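L-talarate/galactarate dehydratase (Salmonella typhimurium, PDB 2PP0) catalyses the magnesium-dependent dehydration of L-talarate and galactarate to 5-keto-4-deoxy-D-glucarate and, in competition with this, the epimerisation of L-talarate to galactarate. Local coordinates at residues E74-S79 with L139-A144; L248-E253 with S295-P300; D301-G306 with E332-L337; R323-H328 with A339-E344; P355-Q360 with F378-Q383. All blocks are in the same frame, centred on the assembly; numbering follows the deposited sequence.

Contact 1 of 5, residues E74-S79 with L139-A144; sequences EGVGFS and LWDMKA
Strand 74-81 packs its backbone against D141 and M142 of helix 127-146, through E74, G75 and V76, in the N-terminal capping domain of the enolase superfamily. The strand is an outermost strand, within this chain, of a four-stranded antiparallel sheet, and the short axes of the two segments come within 5.9 Å at 143°. G75, which has no side chain, faces the helix here, its CA 4.3 Å from M142 CA. M142 is extended through CG and SD and turns at its last torsion (chi3 -77°), which brings CE to 4.0 Å from G75 N. D141 points at the strand, and its OD2 touches G75 CA at 3.3 Å. E74 starts away from the helix but bends back at chi2, leaving OE2 3.8 Å from D141 OD2 with the carboxylate planes 56° apart. K145 forms salt bridges with both acids, which probably offsets their mutual repulsion, while D141 OD1 accepts from L376 N. The polar link between the segments is the backbone N-H of V76, which reaches D141 OD2 at 2.9 Å from above the carboxylate plane.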
# COMPACT_ATOMS: atom_id res chain seq x y z
N GLU B 74 6.16 6.19 20.93
CA GLU B 74 4.96 6.97 21.18
C GLU B 74 4.30 7.38 19.87
O GLU B 74 4.99 7.65 18.88
CB GLU B 74 5.35 8.18 22.04
CG GLU B 74 4.49 9.41 21.93
CD GLU B 74 4.78 10.22 20.69
OE1 GLU B 74 5.97 10.45 20.36
OE2 GLU B 74 3.81 10.64 20.03
N GLY B 75 2.98 7.41 19.86
CA GLY B 75 2.26 7.81 18.66
C GLY B 75 1.04 8.64 19.00
O GLY B 75 0.42 8.43 20.03
N VAL B 76 0.71 9.59 18.13
CA VAL B 76 -0.46 10.43 18.35
C VAL B 76 -1.23 10.59 17.05
O VAL B 76 -0.64 10.69 15.97
CB VAL B 76 -0.05 11.82 18.90
CG1 VAL B 76 0.77 12.56 17.85
CG2 VAL B 76 -1.28 12.61 19.29
N GLY B 77 -2.56 10.63 17.15
CA GLY B 77 -3.40 10.79 15.98
C GLY B 77 -4.75 11.34 16.40
O GLY B 77 -5.05 11.40 17.59
N PHE B 78 -5.57 11.76 15.43
CA PHE B 78 -6.87 12.31 15.79
C PHE B 78 -7.89 12.24 14.67
O PHE B 78 -7.54 12.02 13.50
CB PHE B 78 -6.71 13.78 16.21
CG PHE B 78 -6.36 14.70 15.06
CD1 PHE B 78 -7.36 15.26 14.27
CD2 PHE B 78 -5.03 14.99 14.76
CE1 PHE B 78 -7.04 16.08 13.18
CE2 PHE B 78 -4.70 15.81 13.68
CZ PHE B 78 -5.71 16.36 12.89
N SER B 79 -9.15 12.42 15.04
CA SER B 79 -10.26 12.46 14.10
C SER B 79 -11.06 13.67 14.56
O SER B 79 -10.71 14.30 15.56
CB SER B 79 -11.10 11.17 14.13
OG SER B 79 -11.74 10.97 15.37
N LEU B 139 -0.95 4.93 15.18
CA LEU B 139 -0.09 3.79 14.90
C LEU B 139 0.84 4.09 13.72
O LEU B 139 2.00 3.66 13.73
CB LEU B 139 -0.94 2.54 14.61
CG LEU B 139 -1.68 1.96 15.82
CD1 LEU B 139 -2.48 0.75 15.38
CD2 LEU B 139 -0.67 1.57 16.91
N TRP B 140 0.35 4.81 12.72
CA TRP B 140 1.20 5.18 11.59
C TRP B 140 2.26 6.21 12.03
O TRP B 140 3.40 6.18 11.57
CB TRP B 140 0.38 5.76 10.44
CG TRP B 140 -0.20 4.71 9.54
CD1 TRP B 140 -1.49 4.23 9.54
CD2 TRP B 140 0.50 3.99 8.52
NE1 TRP B 140 -1.63 3.26 8.57
CE2 TRP B 140 -0.43 3.09 7.93
CE3 TRP B 140 1.82 4.01 8.04
CZ2 TRP B 140 -0.07 2.23 6.89
CZ3 TRP B 140 2.17 3.15 7.01
CH2 TRP B 140 1.23 2.27 6.44
N ASP B 141 1.85 7.11 12.93
CA ASP B 141 2.74 8.14 13.47
C ASP B 141 3.88 7.43 14.20
O ASP B 141 5.05 7.78 14.04
CB ASP B 141 1.96 9.03 14.45
CG ASP B 141 2.82 10.09 15.13
OD1 ASP B 141 3.39 10.97 14.43
OD2 ASP B 141 2.93 10.04 16.38
N MET B 142 3.53 6.41 14.99
CA MET B 142 4.50 5.63 15.74
C MET B 142 5.46 4.88 14.83
O MET B 142 6.68 4.92 15.03
CB MET B 142 3.79 4.63 16.67
CG MET B 142 4.75 3.74 17.48
SD MET B 142 3.97 2.44 18.49
CE MET B 142 3.42 3.46 19.83
N LYS B 143 4.93 4.20 13.82
CA LYS B 143 5.78 3.44 12.91
C LYS B 143 6.79 4.33 12.19
O LYS B 143 7.95 3.93 12.00
CB LYS B 143 4.95 2.66 11.89
CG LYS B 143 5.83 1.86 10.93
CD LYS B 143 5.04 0.89 10.07
CE LYS B 143 4.54 -0.30 10.87
NZ LYS B 143 3.96 -1.33 9.96
N ALA B 144 6.37 5.52 11.78
CA ALA B 144 7.25 6.45 11.09
C ALA B 144 8.37 6.88 12.04
O ALA B 144 9.55 6.88 11.68
CB ALA B 144 6.47 7.68 10.61

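Contact 2 of 5, residues L248-E253 with S295-P300; sequences LIWIEE and SDFVQP
E252 OE1, on a magnesium ligand of the active site, is gripped by three donors: the amide NE2 of Q299 at 3.2 Å, the salt-bridging NZ of the substrate-binding K195, and, more weakly, the indole NE1 of W250 from its own segment. The Q299 bond is nearly straight (163°). Q299 NE2 stands well above the carboxylate plane, whereas E252 OE1 lies close to the amide plane, so the two flat groups are steeply turned, 69° apart. E252 reaches across in an extended chain, CG anti to the backbone N (chi1 -177°), and its CG passes 3.1 Å from Q299 OE1. The same Q299 NE2 also comes near the W250 indole, 3.7 Å from W250 CZ2. Further along, W250 turns its six-membered ring edge-on to F297 in an inclined edge-to-face pair with centroids 4.8 Å apart; W250 CE3 lies over the centre of the F297 face, 3.7 Å from F297 CE2. I249 adds CG2 at 4.2 Å from F297 CZ. Y165 and W346 also meet the indole. In the parallel sheet of the barrel domain, strands 251-252 and 297-298 flank strand 274-276, whose A275 touches both F297 and Q299, and strand 324-325 follows beyond 297-298.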
# COMPACT_ATOMS: atom_id res chain seq x y z
N LEU B 248 -11.39 27.77 -13.74
CA LEU B 248 -11.22 27.22 -12.40
C LEU B 248 -10.41 25.91 -12.38
O LEU B 248 -10.42 25.15 -13.34
CB LEU B 248 -12.59 26.96 -11.78
CG LEU B 248 -13.51 28.17 -11.63
CD1 LEU B 248 -14.88 27.71 -11.12
CD2 LEU B 248 -12.89 29.17 -10.68
N ILE B 249 -9.72 25.67 -11.27
CA ILE B 249 -8.95 24.45 -11.11
C ILE B 249 -9.96 23.31 -10.98
O ILE B 249 -9.72 22.20 -11.46
CB ILE B 249 -8.07 24.49 -9.84
CG1 ILE B 249 -7.03 25.60 -9.96
CG2 ILE B 249 -7.38 23.14 -9.64
CD1 ILE B 249 -6.12 25.46 -11.19
N TRP B 250 -11.09 23.59 -10.33
CA TRP B 250 -12.15 22.59 -10.17
C TRP B 250 -13.44 23.16 -9.59
O TRP B 250 -13.46 24.27 -9.06
CB TRP B 250 -11.67 21.42 -9.30
CG TRP B 250 -11.55 21.70 -7.81
CD1 TRP B 250 -12.53 22.14 -6.96
CD2 TRP B 250 -10.38 21.50 -6.99
NE1 TRP B 250 -12.05 22.23 -5.67
CE2 TRP B 250 -10.74 21.85 -5.67
CE3 TRP B 250 -9.07 21.07 -7.25
CZ2 TRP B 250 -9.83 21.77 -4.60
CZ3 TRP B 250 -8.17 21.00 -6.19
CH2 TRP B 250 -8.55 21.35 -4.88
N ILE B 251 -14.52 22.40 -9.71
CA ILE B 251 -15.82 22.76 -9.15
C ILE B 251 -16.08 21.62 -8.17
O ILE B 251 -16.25 20.47 -8.58
CB ILE B 251 -16.94 22.79 -10.21
CG1 ILE B 251 -16.67 23.91 -11.22
CG2 ILE B 251 -18.29 23.01 -9.54
CD1 ILE B 251 -17.57 23.88 -12.44
N GLU B 252 -16.08 21.93 -6.89
CA GLU B 252 -16.25 20.92 -5.86
C GLU B 252 -17.68 20.73 -5.37
O GLU B 252 -18.44 21.68 -5.27
CB GLU B 252 -15.34 21.28 -4.68
CG GLU B 252 -15.34 20.28 -3.53
CD GLU B 252 -14.35 20.67 -2.45
OE1 GLU B 252 -13.48 21.53 -2.74
OE2 GLU B 252 -14.42 20.12 -1.33
N GLU B 253 -18.02 19.48 -5.08
CA GLU B 253 -19.34 19.14 -4.58
C GLU B 253 -20.50 19.93 -5.17
O GLU B 253 -21.23 20.62 -4.45
CB GLU B 253 -19.37 19.28 -3.06
CG GLU B 253 -18.56 18.22 -2.33
CD GLU B 253 -19.08 17.95 -0.94
OE1 GLU B 253 -19.01 18.86 -0.09
OE2 GLU B 253 -19.56 16.82 -0.70
N SER B 295 -15.82 11.92 -10.49
CA SER B 295 -15.02 13.14 -10.48
C SER B 295 -13.59 13.03 -11.00
O SER B 295 -13.00 11.96 -11.05
CB SER B 295 -14.98 13.70 -9.05
OG SER B 295 -14.40 12.76 -8.16
N ASP B 296 -13.05 14.19 -11.36
CA ASP B 296 -11.69 14.33 -11.88
C ASP B 296 -10.70 14.40 -10.71
O ASP B 296 -9.55 13.96 -10.82
CB ASP B 296 -11.61 15.60 -12.74
CG ASP B 296 -12.61 15.58 -13.88
OD1 ASP B 296 -12.43 14.77 -14.81
OD2 ASP B 296 -13.59 16.36 -13.84
N PHE B 297 -11.16 14.98 -9.60
CA PHE B 297 -10.37 15.08 -8.38
C PHE B 297 -11.10 14.28 -7.30
O PHE B 297 -12.31 14.44 -7.12
CB PHE B 297 -10.25 16.53 -7.88
CG PHE B 297 -9.23 17.36 -8.61
CD1 PHE B 297 -9.52 17.93 -9.85
CD2 PHE B 297 -7.97 17.58 -8.05
CE1 PHE B 297 -8.58 18.71 -10.51
CE2 PHE B 297 -7.02 18.36 -8.70
CZ PHE B 297 -7.33 18.93 -9.93
N VAL B 298 -10.37 13.43 -6.59
CA VAL B 298 -10.94 12.63 -5.51
C VAL B 298 -10.52 13.31 -4.22
O VAL B 298 -9.33 13.54 -3.98
CB VAL B 298 -10.43 11.18 -5.55
CG1 VAL B 298 -10.97 10.39 -4.38
CG2 VAL B 298 -10.85 10.53 -6.87
N GLN B 299 -11.50 13.63 -3.37
CA GLN B 299 -11.22 14.33 -2.12
C GLN B 299 -11.54 13.55 -0.85
O GLN B 299 -12.54 13.82 -0.17
CB GLN B 299 -11.96 15.66 -2.11
CG GLN B 299 -11.61 16.51 -3.31
CD GLN B 299 -12.41 17.78 -3.37
OE1 GLN B 299 -13.63 17.75 -3.55
NE2 GLN B 299 -11.74 18.92 -3.22
N PRO B 300 -10.68 12.58 -0.50
CA PRO B 300 -10.94 11.80 0.71
C PRO B 300 -10.48 12.57 1.95
O PRO B 300 -9.72 13.54 1.86
CB PRO B 300 -10.17 10.51 0.46
CG PRO B 300 -8.97 10.99 -0.32
CD PRO B 300 -9.51 12.06 -1.24

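Contact 3 of 5, residues D301-G306 with E332-L337; sequences DAPRVG and EVHLHL
A302 meets the helix 331-339 with its methyl group, CB lying 4.0 Å from L337 CD1 and 4.4 Å from V333 CG1. Against the same methyl and its backbone comes the imidazole of H334, whose edge, near the ring plane, faces A302 N. The H334 ring is probably modelled turned over, so the identity of the atoms along this edge is uncertain. The first torsion of H334 puts CG anti to the carbonyl carbon (chi1 -60°), and the ring ends nearer to segment 301-306, where D301 CA and the CD of P303 also border it. F311 of helix 308-320 meets the imidazole too, with the ring planes about 30° apart, and packs on A302 and L337. These contacts place the short, weakly bonded helical turn 302-305 beside the helix that follows strand 324-325 in the (beta/alpha)-barrel domain of the enolase superfamily. The turn is framed at both ends. D301 is its N-cap, the side chain accepting from R304 N, although the position of D301 OD1 is less sure. V305 N bonds to D301 O at 2.9 Å, and G306 closes the turn in a Schellman motif with positive phi. In the outer shell, D301 OD2 accepts from Y80 OH and is hydrogen-bonded to ND1 of the catalytic H328, an arrangement consistent with D301 raising the basicity of that histidine. R304 NH1 pairs with the magnesium ligand E278, while P303 packs on S79 and Y80 of strand 74-81.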
# COMPACT_ATOMS: atom_id res chain seq x y z
N ASP B 301 -10.96 12.12 3.10
CA ASP B 301 -10.66 12.74 4.39
C ASP B 301 -10.24 11.57 5.27
O ASP B 301 -11.07 10.73 5.62
CB ASP B 301 -11.95 13.40 4.91
CG ASP B 301 -11.77 14.10 6.24
OD1 ASP B 301 -11.29 13.46 7.19
OD2 ASP B 301 -12.13 15.30 6.33
N ALA B 302 -8.96 11.49 5.63
CA ALA B 302 -8.49 10.37 6.44
C ALA B 302 -9.30 10.19 7.72
O ALA B 302 -9.71 9.08 8.05
CB ALA B 302 -6.99 10.53 6.76
N PRO B 303 -9.50 11.27 8.49
CA PRO B 303 -10.29 11.09 9.72
C PRO B 303 -11.66 10.47 9.42
O PRO B 303 -12.08 9.52 10.07
CB PRO B 303 -10.39 12.51 10.27
CG PRO B 303 -9.05 13.11 9.86
CD PRO B 303 -8.92 12.62 8.42
N ARG B 304 -12.33 10.99 8.40
CA ARG B 304 -13.66 10.51 8.02
C ARG B 304 -13.79 9.12 7.42
O ARG B 304 -14.82 8.47 7.61
CB ARG B 304 -14.32 11.50 7.07
CG ARG B 304 -14.87 12.72 7.76
CD ARG B 304 -15.77 13.50 6.85
NE ARG B 304 -16.40 14.59 7.57
CZ ARG B 304 -16.59 15.80 7.06
NH1 ARG B 304 -16.19 16.06 5.82
NH2 ARG B 304 -17.16 16.75 7.79
N VAL B 305 -12.77 8.66 6.70
CA VAL B 305 -12.85 7.35 6.08
C VAL B 305 -12.33 6.21 6.94
O VAL B 305 -12.34 5.06 6.53
CB VAL B 305 -12.10 7.31 4.72
CG1 VAL B 305 -12.62 8.41 3.81
CG2 VAL B 305 -10.59 7.44 4.94
N GLY B 306 -11.85 6.53 8.14
CA GLY B 306 -11.36 5.47 9.00
C GLY B 306 -9.86 5.50 9.28
O GLY B 306 -9.35 4.57 9.91
N GLU B 332 -2.53 18.65 8.57
CA GLU B 332 -1.49 18.10 9.44
C GLU B 332 -1.26 16.63 9.12
O GLU B 332 -0.17 16.09 9.34
CB GLU B 332 -1.90 18.26 10.91
CG GLU B 332 -1.98 19.72 11.42
CD GLU B 332 -3.13 20.52 10.82
OE1 GLU B 332 -4.09 19.92 10.28
OE2 GLU B 332 -3.08 21.77 10.89
N VAL B 333 -2.29 15.97 8.61
CA VAL B 333 -2.19 14.57 8.23
C VAL B 333 -2.10 14.42 6.71
O VAL B 333 -1.28 13.66 6.20
CB VAL B 333 -3.40 13.75 8.73
CG1 VAL B 333 -3.31 12.33 8.23
CG2 VAL B 333 -3.47 13.79 10.26
N HIS B 334 -2.95 15.14 6.00
CA HIS B 334 -2.98 15.04 4.55
C HIS B 334 -1.73 15.54 3.81
O HIS B 334 -1.54 15.21 2.64
CB HIS B 334 -4.23 15.72 3.99
CG HIS B 334 -5.51 15.14 4.50
ND1 HIS B 334 -5.74 13.78 4.55
CD2 HIS B 334 -6.64 15.72 4.97
CE1 HIS B 334 -6.95 13.55 5.03
NE2 HIS B 334 -7.51 14.71 5.30
N LEU B 335 -0.90 16.34 4.47
CA LEU B 335 0.32 16.82 3.81
C LEU B 335 1.18 15.61 3.48
O LEU B 335 1.73 15.51 2.38
CB LEU B 335 1.11 17.77 4.72
CG LEU B 335 2.51 18.18 4.21
CD1 LEU B 335 2.39 19.00 2.95
CD2 LEU B 335 3.23 18.98 5.28
N HIS B 336 1.29 14.69 4.43
CA HIS B 336 2.09 13.48 4.26
C HIS B 336 1.50 12.53 3.23
O HIS B 336 2.22 11.95 2.43
CB HIS B 336 2.20 12.75 5.60
CG HIS B 336 2.89 13.54 6.67
ND1 HIS B 336 4.26 13.68 6.73
CD2 HIS B 336 2.39 14.28 7.69
CE1 HIS B 336 4.57 14.48 7.74
NE2 HIS B 336 3.46 14.85 8.34
N LEU B 337 0.17 12.38 3.26
CA LEU B 337 -0.51 11.49 2.34
C LEU B 337 -0.47 12.02 0.90
O LEU B 337 -0.24 11.26 -0.04
CB LEU B 337 -1.97 11.28 2.78
CG LEU B 337 -2.13 10.69 4.19
CD1 LEU B 337 -3.61 10.58 4.57
CD2 LEU B 337 -1.47 9.31 4.23

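Contact 4 of 5, residues R323-H328 with A339-E344; sequences RKLAPH and AAYPLE
In the (beta/alpha)-barrel domain, strand 324-325 is packed at its start by the loop between helix 331-339 and strand 346-349, tightly around Y341 and loosely around L343 and E344. On the tight side L325 and Y341 point at each other. L325 CB stands over the centre of the phenol ring in a CH-pi contact, 3.6 Å from the centroid and 13° off the normal. L325 CD2 extends the cover to Y341 CD1 at 3.8 Å. The opposite face of the ring is taken by P342 CD, toward the rim, so the phenol is sandwiched. A318 and A319 of helix 308-320 also touch Y341. On the loose side K324 bends twice along its chain and crosses L343 at about a right angle, K324 CD lying 4.1 Å from L343 CB and 3.6 Å from E344 O. These residues are partly exposed, and the E344 carboxylate leads away to a salt bridge with R367. Past the strand, the same segment leads on to the catalytic H328, well removed from this packing. Between the two sides lies the carbonyl of R323: L343 CD1 rests 3.5 Å from R323 O, and Y341 OH donates to R323 O at 2.6 Å from above the carbonyl plane.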
# COMPACT_ATOMS: atom_id res chain seq x y z
N ARG B 323 -7.07 9.72 -11.67
CA ARG B 323 -7.63 10.92 -11.05
C ARG B 323 -6.61 11.67 -10.20
O ARG B 323 -5.63 11.09 -9.73
CB ARG B 323 -8.82 10.55 -10.16
CG ARG B 323 -9.83 9.62 -10.81
CD ARG B 323 -10.40 10.21 -12.09
NE ARG B 323 -11.49 9.39 -12.62
CZ ARG B 323 -12.15 9.66 -13.74
NH1 ARG B 323 -11.83 10.72 -14.46
NH2 ARG B 323 -13.15 8.88 -14.13
N LYS B 324 -6.85 12.96 -9.99
CA LYS B 324 -5.97 13.78 -9.16
C LYS B 324 -6.47 13.66 -7.72
O LYS B 324 -7.61 13.25 -7.49
CB LYS B 324 -6.03 15.25 -9.59
CG LYS B 324 -5.49 15.55 -10.98
CD LYS B 324 -3.98 15.36 -11.06
CE LYS B 324 -3.43 15.90 -12.38
NZ LYS B 324 -3.75 17.35 -12.57
N LEU B 325 -5.63 14.05 -6.77
CA LEU B 325 -6.00 13.99 -5.36
C LEU B 325 -5.98 15.37 -4.71
O LEU B 325 -5.08 16.17 -4.93
CB LEU B 325 -5.03 13.07 -4.60
CG LEU B 325 -5.40 12.78 -3.14
CD1 LEU B 325 -6.55 11.79 -3.11
CD2 LEU B 325 -4.20 12.21 -2.40
N ALA B 326 -7.00 15.64 -3.90
CA ALA B 326 -7.10 16.89 -3.17
C ALA B 326 -7.83 16.59 -1.87
O ALA B 326 -9.05 16.79 -1.76
CB ALA B 326 -7.86 17.93 -3.98
N PRO B 327 -7.09 16.08 -0.86
CA PRO B 327 -7.64 15.72 0.45
C PRO B 327 -8.36 16.89 1.12
O PRO B 327 -8.03 18.06 0.89
CB PRO B 327 -6.40 15.30 1.25
CG PRO B 327 -5.43 14.86 0.19
CD PRO B 327 -5.63 15.89 -0.89
N HIS B 328 -9.34 16.57 1.95
CA HIS B 328 -10.10 17.61 2.63
C HIS B 328 -9.66 17.85 4.07
O HIS B 328 -9.49 16.90 4.84
CB HIS B 328 -11.59 17.25 2.59
CG HIS B 328 -12.42 18.04 3.56
ND1 HIS B 328 -12.70 17.58 4.83
CD2 HIS B 328 -13.00 19.25 3.46
CE1 HIS B 328 -13.43 18.49 5.47
NE2 HIS B 328 -13.62 19.51 4.66
N ALA B 339 1.77 14.02 -0.30
CA ALA B 339 3.17 13.98 -0.73
C ALA B 339 3.48 12.63 -1.37
O ALA B 339 4.29 12.53 -2.30
CB ALA B 339 4.10 14.20 0.47
N ALA B 340 2.82 11.59 -0.87
CA ALA B 340 3.02 10.24 -1.37
C ALA B 340 2.19 9.90 -2.61
O ALA B 340 2.33 8.82 -3.17
CB ALA B 340 2.72 9.23 -0.27
N TYR B 341 1.32 10.81 -3.04
CA TYR B 341 0.48 10.55 -4.22
C TYR B 341 1.30 10.72 -5.50
O TYR B 341 2.04 11.69 -5.66
CB TYR B 341 -0.73 11.49 -4.22
CG TYR B 341 -1.85 11.03 -5.14
CD1 TYR B 341 -2.55 9.86 -4.87
CD2 TYR B 341 -2.18 11.75 -6.28
CE1 TYR B 341 -3.56 9.41 -5.73
CE2 TYR B 341 -3.18 11.31 -7.15
CZ TYR B 341 -3.86 10.14 -6.87
OH TYR B 341 -4.82 9.69 -7.74
N PRO B 342 1.18 9.77 -6.45
CA PRO B 342 1.92 9.84 -7.71
C PRO B 342 1.63 11.03 -8.62
O PRO B 342 2.54 11.57 -9.23
CB PRO B 342 1.60 8.50 -8.37
CG PRO B 342 0.24 8.19 -7.86
CD PRO B 342 0.35 8.56 -6.40
N LEU B 343 0.36 11.45 -8.72
CA LEU B 343 0.03 12.60 -9.56
C LEU B 343 0.04 13.86 -8.69
O LEU B 343 -0.16 13.78 -7.48
CB LEU B 343 -1.34 12.40 -10.22
CG LEU B 343 -1.45 11.15 -11.11
CD1 LEU B 343 -2.79 11.15 -11.83
CD2 LEU B 343 -0.31 11.13 -12.12
N GLU B 344 0.30 15.02 -9.30
CA GLU B 344 0.38 16.29 -8.56
C GLU B 344 -0.94 16.62 -7.85
O GLU B 344 -1.96 16.84 -8.50
CB GLU B 344 0.77 17.42 -9.54
CG GLU B 344 1.27 18.72 -8.90
CD GLU B 344 2.71 18.64 -8.37
OE1 GLU B 344 3.56 18.01 -9.02
OE2 GLU B 344 2.99 19.23 -7.30

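Contact 5 of 5, residues P355-Q360 with F378-Q383; sequences PLFNEQ and FTLSEQ
F357 and F378 cross at about a right angle as side chains, but their rings meet obliquely, centroids 4.9 Å apart and planes at 39°. F378 CG lies over one face of the F357 ring, toward its rim, and F378 CB approaches F357 CD1 to 3.6 Å. L356 CB lies over the opposite face, at its centre, while T379 O stands at the F357 edge, near the ring plane. The F378 ring in turn receives E359 O at its own edge. E359 and N358 both reach T379, each at about a right angle to it. E359 doubles back at chi2 (84°), which lets OE1 take T379 N at 2.7 Å on the syn side of the carboxylate. T379 OG1 sits between E359 OE2, at 2.8 Å, and N358 OD1, at 2.9 Å; its single proton cannot serve both. The backbones join in a single beta bridge of F357 with L380, N358 N donating to T379 O and S381 N to L356 O. S381 points toward segment 355-360 and gives its hydroxyl to P355 O at 2.7 Å; it is also the N-cap of helix 382-386, bonding to A384 N. The paired loops lie between the two domains: E332 of helix 331-339 touches both phenylalanines, while L356 and L380 pack on I62 and I64 of strand 57-69.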
# COMPACT_ATOMS: atom_id res chain seq x y z
N PRO B 355 -3.58 26.01 16.74
CA PRO B 355 -3.38 26.03 18.19
C PRO B 355 -3.34 24.69 18.92
O PRO B 355 -2.96 24.63 20.09
CB PRO B 355 -4.52 26.93 18.68
CG PRO B 355 -5.58 26.74 17.65
CD PRO B 355 -4.81 26.74 16.36
N LEU B 356 -3.71 23.60 18.25
CA LEU B 356 -3.70 22.30 18.90
C LEU B 356 -2.29 21.72 18.99
O LEU B 356 -2.01 20.84 19.80
CB LEU B 356 -4.57 21.29 18.13
CG LEU B 356 -6.09 21.46 18.14
CD1 LEU B 356 -6.70 20.33 17.33
CD2 LEU B 356 -6.62 21.44 19.57
N PHE B 357 -1.40 22.24 18.15
CA PHE B 357 -0.03 21.74 18.11
C PHE B 357 1.04 22.78 18.41
O PHE B 357 0.85 23.97 18.19
CB PHE B 357 0.23 21.13 16.73
CG PHE B 357 -0.83 20.16 16.29
CD1 PHE B 357 -0.97 18.93 16.93
CD2 PHE B 357 -1.71 20.48 15.26
CE1 PHE B 357 -1.97 18.04 16.55
CE2 PHE B 357 -2.71 19.60 14.87
CZ PHE B 357 -2.84 18.37 15.51
N ASN B 358 2.17 22.31 18.91
CA ASN B 358 3.29 23.19 19.24
C ASN B 358 4.01 23.65 17.99
O ASN B 358 4.58 24.75 17.96
CB ASN B 358 4.26 22.45 20.16
CG ASN B 358 3.70 22.23 21.55
OD1 ASN B 358 3.92 21.20 22.17
ND2 ASN B 358 2.96 23.22 22.04
N GLU B 359 3.98 22.82 16.95
CA GLU B 359 4.66 23.13 15.69
C GLU B 359 3.71 23.62 14.59
O GLU B 359 2.53 23.26 14.57
CB GLU B 359 5.40 21.88 15.19
CG GLU B 359 6.26 21.20 16.25
CD GLU B 359 5.49 20.23 17.14
OE1 GLU B 359 4.24 20.22 17.07
OE2 GLU B 359 6.13 19.48 17.90
N GLN B 360 4.23 24.45 13.70
CA GLN B 360 3.44 24.99 12.59
C GLN B 360 4.13 24.63 11.27
O GLN B 360 5.35 24.52 11.22
CB GLN B 360 3.33 26.52 12.71
CG GLN B 360 2.71 27.03 14.01
CD GLN B 360 1.33 26.45 14.27
OE1 GLN B 360 0.48 26.41 13.38
NE2 GLN B 360 1.09 26.01 15.51
N PHE B 378 4.05 16.61 14.73
CA PHE B 378 3.34 17.53 15.61
C PHE B 378 3.24 16.98 17.02
O PHE B 378 3.13 15.77 17.20
CB PHE B 378 1.92 17.78 15.08
CG PHE B 378 1.86 18.59 13.80
CD1 PHE B 378 2.08 19.96 13.83
CD2 PHE B 378 1.56 17.98 12.59
CE1 PHE B 378 2.00 20.72 12.66
CE2 PHE B 378 1.48 18.72 11.41
CZ PHE B 378 1.70 20.10 11.45
N THR B 379 3.28 17.86 18.01
CA THR B 379 3.14 17.45 19.40
C THR B 379 1.96 18.25 19.96
O THR B 379 1.76 19.41 19.59
CB THR B 379 4.40 17.75 20.25
OG1 THR B 379 4.65 19.16 20.25
CG2 THR B 379 5.60 17.01 19.69
N LEU B 380 1.17 17.63 20.83
CA LEU B 380 0.01 18.29 21.42
C LEU B 380 0.41 19.46 22.31
O LEU B 380 1.25 19.33 23.19
CB LEU B 380 -0.81 17.29 22.22
CG LEU B 380 -1.46 16.17 21.41
CD1 LEU B 380 -2.10 15.15 22.34
CD2 LEU B 380 -2.50 16.77 20.46
N SER B 381 -0.21 20.61 22.06
CA SER B 381 0.06 21.83 22.81
C SER B 381 -0.69 21.84 24.14
O SER B 381 -1.54 20.98 24.38
CB SER B 381 -0.40 23.04 22.02
OG SER B 381 -1.82 23.08 22.01
N GLU B 382 -0.38 22.82 24.98
CA GLU B 382 -1.04 22.95 26.27
C GLU B 382 -2.49 23.35 26.03
O GLU B 382 -3.38 22.93 26.76
CB GLU B 382 -0.33 24.01 27.12
CG GLU B 382 -0.99 24.31 28.46
CD GLU B 382 -1.26 23.06 29.29
OE1 GLU B 382 -0.40 22.15 29.30
OE2 GLU B 382 -2.33 22.99 29.93
N GLN B 383 -2.72 24.14 24.98
CA GLN B 383 -4.06 24.59 24.63
C GLN B 383 -4.99 23.42 24.30
O GLN B 383 -6.19 23.48 24.57
CB GLN B 383 -4.00 25.54 23.44
CG GLN B 383 -5.34 26.18 23.12
CD GLN B 383 -5.88 27.00 24.27
OE1 GLN B 383 -5.26 27.98 24.69
NE2 GLN B 383 -7.03 26.61 24.80

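Overall arrangement
Contact 1 lies in the N-terminal capping domain; the other four belong to the C-terminal barrel region. Contacts 2 and 4 reach adjacent strands of one parallel sheet, 297-298 and 324-325, their centres 11 Å apart. The segments of contact 3 follow these strands respectively, and contacts 3 and 4 alternate along the chain; D301 of contact 3 hydrogen-bonds the catalytic H328 of contact 4. Contact 3 sits near the chain centre and touches all the others, meeting the capping domain where S79 packs on P303. Contact 5, last along the chain, packs on V76 and F78 of contact 1; its centre is 30 Å from that of contact 2. Contacts 1, 3 and 5 join barrel and cap.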